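Long-range contacts in alcohol dehydrogenase (Thermus thermophilus, PDB 2EIH), which probably acts as a zinc-containing, NAD-dependent oxidoreductase that interconverts alcohols and carbonyl compounds: residues A[5-15]-A[47-58]; A[153-163]-A[258-266]. All blocks are in the same frame, centred on the assembly; numbering follows the deposited sequence.

Interaction 1. Residues A[5-15]-A[47-58]; sequences VMRARGGPEVL and RKGVASPKLPLP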
# COMPACT_ATOMS: atom_id res chain seq x y z
N VAL A 5 -44.03 11.23 0.87
CA VAL A 5 -43.84 10.86 -0.52
C VAL A 5 -43.46 12.08 -1.33
O VAL A 5 -43.61 13.23 -0.89
CB VAL A 5 -45.11 10.23 -1.13
CG1 VAL A 5 -45.32 8.83 -0.56
CG2 VAL A 5 -46.32 11.10 -0.83
N MET A 6 -42.98 11.81 -2.54
CA MET A 6 -42.53 12.82 -3.47
C MET A 6 -43.48 12.79 -4.66
O MET A 6 -43.23 12.07 -5.64
CB MET A 6 -41.13 12.46 -3.92
CG MET A 6 -40.33 13.57 -4.50
SD MET A 6 -38.74 12.87 -4.85
CE MET A 6 -38.55 13.37 -6.54
N ARG A 7 -44.57 13.54 -4.56
CA ARG A 7 -45.58 13.60 -5.62
C ARG A 7 -44.98 13.95 -6.98
O ARG A 7 -45.31 13.32 -7.99
CB ARG A 7 -46.66 14.63 -5.28
CG ARG A 7 -47.64 14.18 -4.19
CD ARG A 7 -48.28 12.84 -4.55
NE ARG A 7 -49.10 12.32 -3.46
CZ ARG A 7 -49.54 11.07 -3.39
NH1 ARG A 7 -49.24 10.19 -4.34
NH2 ARG A 7 -50.28 10.69 -2.35
N ALA A 8 -44.11 14.95 -6.99
CA ALA A 8 -43.46 15.40 -8.21
C ALA A 8 -42.14 16.07 -7.86
O ALA A 8 -41.86 16.33 -6.69
CB ALA A 8 -44.37 16.39 -8.93
N ARG A 9 -41.35 16.36 -8.88
CA ARG A 9 -40.05 17.00 -8.70
C ARG A 9 -40.17 18.52 -8.67
O ARG A 9 -40.92 19.11 -9.44
CB ARG A 9 -39.11 16.56 -9.83
CG ARG A 9 -38.97 15.05 -9.93
CD ARG A 9 -37.87 14.62 -10.89
NE ARG A 9 -37.68 13.18 -10.89
CZ ARG A 9 -38.55 12.31 -11.41
NH1 ARG A 9 -38.29 11.00 -11.36
NH2 ARG A 9 -39.66 12.73 -12.00
N GLY A 10 -39.44 19.14 -7.75
CA GLY A 10 -39.49 20.58 -7.64
C GLY A 10 -38.97 21.11 -6.32
O GLY A 10 -37.95 20.64 -5.80
N GLY A 11 -39.67 22.10 -5.78
CA GLY A 11 -39.28 22.69 -4.52
C GLY A 11 -39.64 21.79 -3.36
O GLY A 11 -40.37 20.83 -3.52
N PRO A 12 -39.14 22.09 -2.16
CA PRO A 12 -39.45 21.26 -0.99
C PRO A 12 -40.94 21.02 -0.77
O PRO A 12 -41.33 20.03 -0.15
CB PRO A 12 -38.78 22.01 0.17
CG PRO A 12 -38.75 23.44 -0.31
CD PRO A 12 -38.37 23.29 -1.76
N GLU A 13 -41.77 21.92 -1.29
CA GLU A 13 -43.22 21.80 -1.16
C GLU A 13 -43.80 20.54 -1.80
O GLU A 13 -44.93 20.17 -1.53
CB GLU A 13 -43.91 23.04 -1.74
CG GLU A 13 -43.41 23.42 -3.12
CD GLU A 13 -44.09 24.66 -3.69
OE1 GLU A 13 -44.13 25.70 -2.99
OE2 GLU A 13 -44.58 24.59 -4.83
N VAL A 14 -43.02 19.88 -2.66
CA VAL A 14 -43.50 18.67 -3.31
C VAL A 14 -43.52 17.52 -2.31
O VAL A 14 -44.06 16.45 -2.60
CB VAL A 14 -42.62 18.23 -4.52
CG1 VAL A 14 -42.41 19.38 -5.47
CG2 VAL A 14 -41.29 17.67 -4.03
N LEU A 15 -42.91 17.73 -1.15
CA LEU A 15 -42.87 16.69 -0.11
C LEU A 15 -44.15 16.75 0.74
O LEU A 15 -44.43 17.76 1.39
CB LEU A 15 -41.63 16.87 0.78
CG LEU A 15 -40.27 16.66 0.10
CD1 LEU A 15 -39.15 17.11 1.02
CD2 LEU A 15 -40.10 15.19 -0.27
N ARG A 47 -35.12 15.28 -5.04
CA ARG A 47 -36.34 16.08 -5.01
C ARG A 47 -36.40 17.06 -6.18
O ARG A 47 -37.43 17.18 -6.84
CB ARG A 47 -36.45 16.86 -3.69
CG ARG A 47 -37.52 17.94 -3.74
CD ARG A 47 -37.73 18.67 -2.42
NE ARG A 47 -36.55 19.36 -1.90
CZ ARG A 47 -36.03 20.49 -2.38
NH1 ARG A 47 -34.96 21.01 -1.80
NH2 ARG A 47 -36.57 21.09 -3.44
N LYS A 48 -35.31 17.78 -6.42
CA LYS A 48 -35.27 18.74 -7.52
C LYS A 48 -35.35 18.08 -8.88
O LYS A 48 -35.80 18.70 -9.85
CB LYS A 48 -34.00 19.58 -7.44
CG LYS A 48 -34.00 20.60 -6.33
CD LYS A 48 -32.72 21.41 -6.35
CE LYS A 48 -32.84 22.61 -5.44
NZ LYS A 48 -31.57 23.38 -5.35
N GLY A 49 -34.92 16.83 -8.97
CA GLY A 49 -34.95 16.13 -10.24
C GLY A 49 -33.58 16.05 -10.87
O GLY A 49 -33.41 15.44 -11.93
N VAL A 50 -32.60 16.65 -10.21
CA VAL A 50 -31.23 16.65 -10.69
C VAL A 50 -30.62 15.26 -10.63
O VAL A 50 -29.66 14.96 -11.35
CB VAL A 50 -30.37 17.59 -9.86
CG1 VAL A 50 -29.00 17.74 -10.49
CG2 VAL A 50 -31.06 18.93 -9.72
N ALA A 51 -31.17 14.41 -9.78
CA ALA A 51 -30.65 13.06 -9.64
C ALA A 51 -31.76 12.03 -9.75
O ALA A 51 -32.92 12.30 -9.43
CB ALA A 51 -29.95 12.91 -8.30
N SER A 52 -31.39 10.84 -10.23
CA SER A 52 -32.32 9.74 -10.38
C SER A 52 -33.54 10.04 -11.26
O SER A 52 -34.69 10.00 -10.80
CB SER A 52 -32.78 9.28 -9.00
OG SER A 52 -31.67 8.85 -8.22
N PRO A 53 -33.30 10.37 -12.54
CA PRO A 53 -34.41 10.65 -13.45
C PRO A 53 -35.12 9.31 -13.73
O PRO A 53 -34.65 8.26 -13.30
CB PRO A 53 -33.70 11.20 -14.69
CG PRO A 53 -32.47 11.85 -14.12
CD PRO A 53 -32.02 10.81 -13.12
N LYS A 54 -36.23 9.36 -14.45
CA LYS A 54 -36.99 8.15 -14.77
C LYS A 54 -37.39 7.42 -13.48
O LYS A 54 -37.77 6.25 -13.50
CB LYS A 54 -36.16 7.21 -15.67
CG LYS A 54 -35.97 7.72 -17.10
CD LYS A 54 -35.12 8.99 -17.14
CE LYS A 54 -35.04 9.60 -18.53
NZ LYS A 54 -34.21 10.84 -18.53
N LEU A 55 -37.32 8.13 -12.36
CA LEU A 55 -37.68 7.60 -11.06
C LEU A 55 -39.20 7.56 -10.89
O LEU A 55 -39.87 8.59 -10.99
CB LEU A 55 -37.07 8.48 -9.97
CG LEU A 55 -37.53 8.17 -8.55
CD1 LEU A 55 -36.85 6.91 -8.04
CD2 LEU A 55 -37.22 9.35 -7.64
N PRO A 56 -39.76 6.37 -10.61
CA PRO A 56 -41.21 6.25 -10.42
C PRO A 56 -41.70 7.08 -9.24
O PRO A 56 -40.96 7.31 -8.29
CB PRO A 56 -41.39 4.75 -10.20
CG PRO A 56 -40.14 4.37 -9.48
CD PRO A 56 -39.08 5.10 -10.29
N LEU A 57 -42.95 7.53 -9.31
CA LEU A 57 -43.53 8.32 -8.24
C LEU A 57 -44.84 7.65 -7.81
O LEU A 57 -45.47 6.97 -8.61
CB LEU A 57 -43.79 9.75 -8.71
CG LEU A 57 -42.60 10.47 -9.37
CD1 LEU A 57 -43.01 11.89 -9.75
CD2 LEU A 57 -41.41 10.50 -8.42
N PRO A 58 -45.25 7.83 -6.54
CA PRO A 58 -44.53 8.61 -5.53
C PRO A 58 -43.25 7.93 -5.05
O PRO A 58 -43.12 6.71 -5.12
CB PRO A 58 -45.57 8.75 -4.42
CG PRO A 58 -46.28 7.44 -4.48
CD PRO A 58 -46.49 7.25 -5.98
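Arg9 lies along the turn of chain that follows helix 41-48 and reaches across it to Leu55. Its CB sits 3.5 Å from Arg47 O. Its CG is near the same carbonyl oxygen. The chain is extended from CG to NE, which carries CD past Gly49, with CD 3.4 Å from Gly49 CA. Gly49 has positive phi just after the helix, and a CB there would clash with Arg9 CD. NE comes next; it is buried and has no polar partner in the model. At the tip, NH1 donates to a lone pair of Leu55 O in the carbonyl plane, with NH1 to O at 2.9 Å. The bond is bent, with 133° at the hydrogen. Leu57 CD2 lies over one face of the guanidinium, and Leu57 CD1 is 4.1 Å from NH2.

Next to Arg9, Gly10 is held by Arg47 at both its N and its O. Gly10 N donates to Arg47 O at 3.0 Å. In return Arg47 NH2 donates to Gly10 O at 2.8 Å, again on a lone pair. A bend at chi3 (60°) turns the Arg47 guanidinium against Pro12, whose CD lies over one face, offset toward the rim. NE and NH1 of Arg47 are satisfied by His326 and Glu330, so the same group also ties in helix 322-330.

Earlier in the chain, Met6 CE rests 3.8 Å from Arg47 CA. Val5 and Pro58 lie side by side and point the same way, their CB atoms 3.6 Å apart. Pro58 follows a cis peptide bond.

Residues 7-14 link antiparallel strands 2-6 and 15-19 as a long hairpin loop. Strand 59-60 adds to the other side of strand 2-6, completing a small three-stranded antiparallel sheet in the GroES-like part of a zinc-type alcohol dehydrogenase.

Interaction 2. Residues A[153-163]-A[258-266]; sequences TAWQMVVDKLG and GGRIAIAGA
Ala262 points its CB into the side of helix 148-161, where it is received between Met157 and Leu162. Ala262 CB is 3.8 Å from Met157 CB and 3.7 Å from Leu162 CG. A side chain as small as this is consistent with the close approach of helix and strand, with their axes 8.7 Å apart. The two run nearly antiparallel, at 162°.

Met157 then follows the strand toward its C-terminal end. With CG anti to the carbonyl carbon (chi1 -66°) and the chain extended at chi2, SD reaches Ala264, 3.8 Å from Ala264 CB. The bend at chi3 then turns the methyl CE to the same CB. Leu162 takes the other direction. Its CD2 lies against the backbone of the strand, 3.4 Å from Arg260 O, and also touches Arg260 CB.

Arg260 folds its chain back toward the end of the helix. Its guanidinium meets two successive carbonyls in different ways. Arg260 NH2 donates to Lys161 O at 2.9 Å, near the guanidinium edge. The bond is fairly straight, with 148° at the hydrogen, although the donor is tilted from the carbonyl plane. Leu162 O instead lies over the centre of one guanidinium face, 3.4 Å above its plane. That oxygen also accepts a hydrogen bond from Lys238. The positive group probably suits the partly negative C-terminal end of the helix. A leucine in place of Arg260 would probably leave Lys161 O without this donor and remove the charge beside the helix end.

The wider pi-type turn at 156-161 includes Lys161. Beside strand 259-263, strand 236-241 continues the floor: Val240 touches Met157, Val158 and Leu162. Helix 180-189 packs on the helix through Ala154, Trp155 and Val158. Gln283 of a second subunit reaches Lys161. The contact thus packs a helix on the parallel sheet of the Rossmann-type domain, which probably binds the nucleotide cofactor, as in relatives.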
# COMPACT_ATOMS: atom_id res chain seq x y z
N THR A 153 -18.50 8.60 4.30
CA THR A 153 -17.91 9.44 3.28
C THR A 153 -16.65 10.11 3.80
O THR A 153 -15.64 10.18 3.09
CB THR A 153 -18.92 10.51 2.83
OG1 THR A 153 -20.06 9.87 2.26
CG2 THR A 153 -18.29 11.45 1.81
N ALA A 154 -16.70 10.59 5.03
CA ALA A 154 -15.55 11.25 5.63
C ALA A 154 -14.42 10.24 5.86
O ALA A 154 -13.24 10.58 5.77
CB ALA A 154 -15.95 11.88 6.96
N TRP A 155 -14.79 9.00 6.15
CA TRP A 155 -13.79 7.98 6.42
C TRP A 155 -12.99 7.58 5.18
O TRP A 155 -11.77 7.46 5.24
CB TRP A 155 -14.46 6.76 7.05
CG TRP A 155 -13.50 5.66 7.40
CD1 TRP A 155 -12.86 4.82 6.53
CD2 TRP A 155 -13.09 5.28 8.71
NE1 TRP A 155 -12.09 3.93 7.23
CE2 TRP A 155 -12.22 4.18 8.57
CE3 TRP A 155 -13.39 5.74 10.00
CZ2 TRP A 155 -11.62 3.54 9.67
CZ3 TRP A 155 -12.80 5.11 11.09
CH2 TRP A 155 -11.93 4.01 10.92
N GLN A 156 -13.68 7.39 4.06
CA GLN A 156 -12.99 7.04 2.83
C GLN A 156 -12.04 8.16 2.44
O GLN A 156 -10.93 7.90 1.99
CB GLN A 156 -13.96 6.76 1.68
CG GLN A 156 -13.25 6.26 0.41
CD GLN A 156 -14.18 5.71 -0.65
OE1 GLN A 156 -14.52 6.41 -1.61
NE2 GLN A 156 -14.60 4.46 -0.49
N MET A 157 -12.48 9.40 2.61
CA MET A 157 -11.65 10.55 2.26
C MET A 157 -10.41 10.66 3.15
O MET A 157 -9.29 10.76 2.65
CB MET A 157 -12.47 11.85 2.33
CG MET A 157 -13.59 11.94 1.31
SD MET A 157 -14.43 13.56 1.37
CE MET A 157 -15.37 13.32 2.79
N VAL A 158 -10.61 10.61 4.46
CA VAL A 158 -9.53 10.71 5.44
C VAL A 158 -8.61 9.49 5.49
O VAL A 158 -7.41 9.58 5.28
CB VAL A 158 -10.12 10.98 6.86
CG1 VAL A 158 -9.02 11.02 7.91
CG2 VAL A 158 -10.89 12.29 6.85
N VAL A 159 -9.20 8.33 5.76
CA VAL A 159 -8.45 7.09 5.87
C VAL A 159 -7.93 6.49 4.55
O VAL A 159 -6.72 6.37 4.36
CB VAL A 159 -9.29 6.05 6.65
CG1 VAL A 159 -8.51 4.78 6.87
CG2 VAL A 159 -9.72 6.64 7.98
N ASP A 160 -8.82 6.11 3.64
CA ASP A 160 -8.41 5.51 2.36
C ASP A 160 -7.82 6.49 1.33
O ASP A 160 -6.71 6.28 0.85
CB ASP A 160 -9.60 4.75 1.75
CG ASP A 160 -10.19 3.71 2.72
OD1 ASP A 160 -9.42 2.87 3.24
OD2 ASP A 160 -11.42 3.71 2.94
N LYS A 161 -8.54 7.54 0.99
CA LYS A 161 -8.08 8.53 0.02
C LYS A 161 -6.87 9.35 0.46
O LYS A 161 -5.84 9.34 -0.21
CB LYS A 161 -9.22 9.48 -0.34
CG LYS A 161 -9.83 9.25 -1.71
CD LYS A 161 -10.34 7.85 -1.93
CE LYS A 161 -10.99 7.80 -3.30
NZ LYS A 161 -11.35 6.46 -3.79
N LEU A 162 -7.00 10.07 1.56
CA LEU A 162 -5.91 10.92 2.04
C LEU A 162 -4.84 10.18 2.83
O LEU A 162 -3.72 10.69 3.00
CB LEU A 162 -6.48 12.05 2.90
CG LEU A 162 -7.44 13.01 2.22
CD1 LEU A 162 -8.26 13.73 3.27
CD2 LEU A 162 -6.68 14.00 1.34
N GLY A 163 -5.16 8.99 3.32
CA GLY A 163 -4.19 8.24 4.11
C GLY A 163 -3.64 9.07 5.26
O GLY A 163 -2.45 9.02 5.57
N GLY A 258 3.08 18.31 -2.92
CA GLY A 258 2.82 16.88 -2.86
C GLY A 258 1.63 16.54 -1.98
O GLY A 258 1.47 15.40 -1.55
N GLY A 259 0.80 17.55 -1.74
CA GLY A 259 -0.37 17.36 -0.91
C GLY A 259 -1.51 16.64 -1.61
O GLY A 259 -1.55 16.53 -2.84
N ARG A 260 -2.44 16.16 -0.81
CA ARG A 260 -3.59 15.45 -1.33
C ARG A 260 -4.86 16.17 -0.93
O ARG A 260 -4.99 16.67 0.19
CB ARG A 260 -3.55 14.01 -0.83
CG ARG A 260 -2.36 13.27 -1.43
CD ARG A 260 -1.80 12.18 -0.57
NE ARG A 260 -2.62 10.98 -0.53
CZ ARG A 260 -2.21 9.85 0.03
NH1 ARG A 260 -1.01 9.77 0.59
NH2 ARG A 260 -3.01 8.78 0.05
N ILE A 261 -5.79 16.26 -1.88
CA ILE A 261 -7.07 16.92 -1.66
C ILE A 261 -8.18 15.94 -1.99
O ILE A 261 -8.26 15.43 -3.10
CB ILE A 261 -7.17 18.16 -2.58
CG1 ILE A 261 -5.97 19.09 -2.33
CG2 ILE A 261 -8.48 18.90 -2.32
CD1 ILE A 261 -5.76 20.15 -3.41
N ALA A 262 -9.04 15.65 -1.01
CA ALA A 262 -10.15 14.73 -1.22
C ALA A 262 -11.42 15.56 -1.39
O ALA A 262 -11.73 16.42 -0.57
CB ALA A 262 -10.29 13.80 -0.02
N ILE A 263 -12.15 15.29 -2.46
CA ILE A 263 -13.38 16.02 -2.73
C ILE A 263 -14.61 15.13 -2.73
O ILE A 263 -14.71 14.19 -3.51
CB ILE A 263 -13.29 16.75 -4.08
CG1 ILE A 263 -12.32 17.92 -3.96
CG2 ILE A 263 -14.67 17.22 -4.51
CD1 ILE A 263 -12.18 18.73 -5.22
N ALA A 264 -15.55 15.48 -1.86
CA ALA A 264 -16.79 14.73 -1.71
C ALA A 264 -17.79 15.01 -2.83
O ALA A 264 -17.67 14.50 -3.94
CB ALA A 264 -17.42 15.05 -0.37
N GLY A 265 -18.79 15.83 -2.51
CA GLY A 265 -19.81 16.17 -3.48
C GLY A 265 -19.73 17.63 -3.85
O GLY A 265 -20.73 18.34 -3.83
N ALA A 266 -18.52 18.08 -4.19
CA ALA A 266 -18.31 19.47 -4.57
C ALA A 266 -19.00 19.80 -5.89
O ALA A 266 -18.34 20.01 -6.91
CB ALA A 266 -16.81 19.76 -4.67

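In the fold
Interaction 1 closes before interaction 2 opens along the chain. They lie on opposite sides of the chain's centre, with their own centres 30 Å apart. Their nearest atoms are about 11 Å apart, so they do not touch. Interaction 1 belongs to the GroES-like part, and interaction 2 to the Rossmann-type part. Both are structural packing, away from the zinc ion bound by Cys93, Cys96, Cys99 and Cys107. Four cysteines are the usual ligands of the structural zinc in this family. Interaction 2 has neighbours in other subunits. Interaction 1 is touched by no other chain of the tetramer.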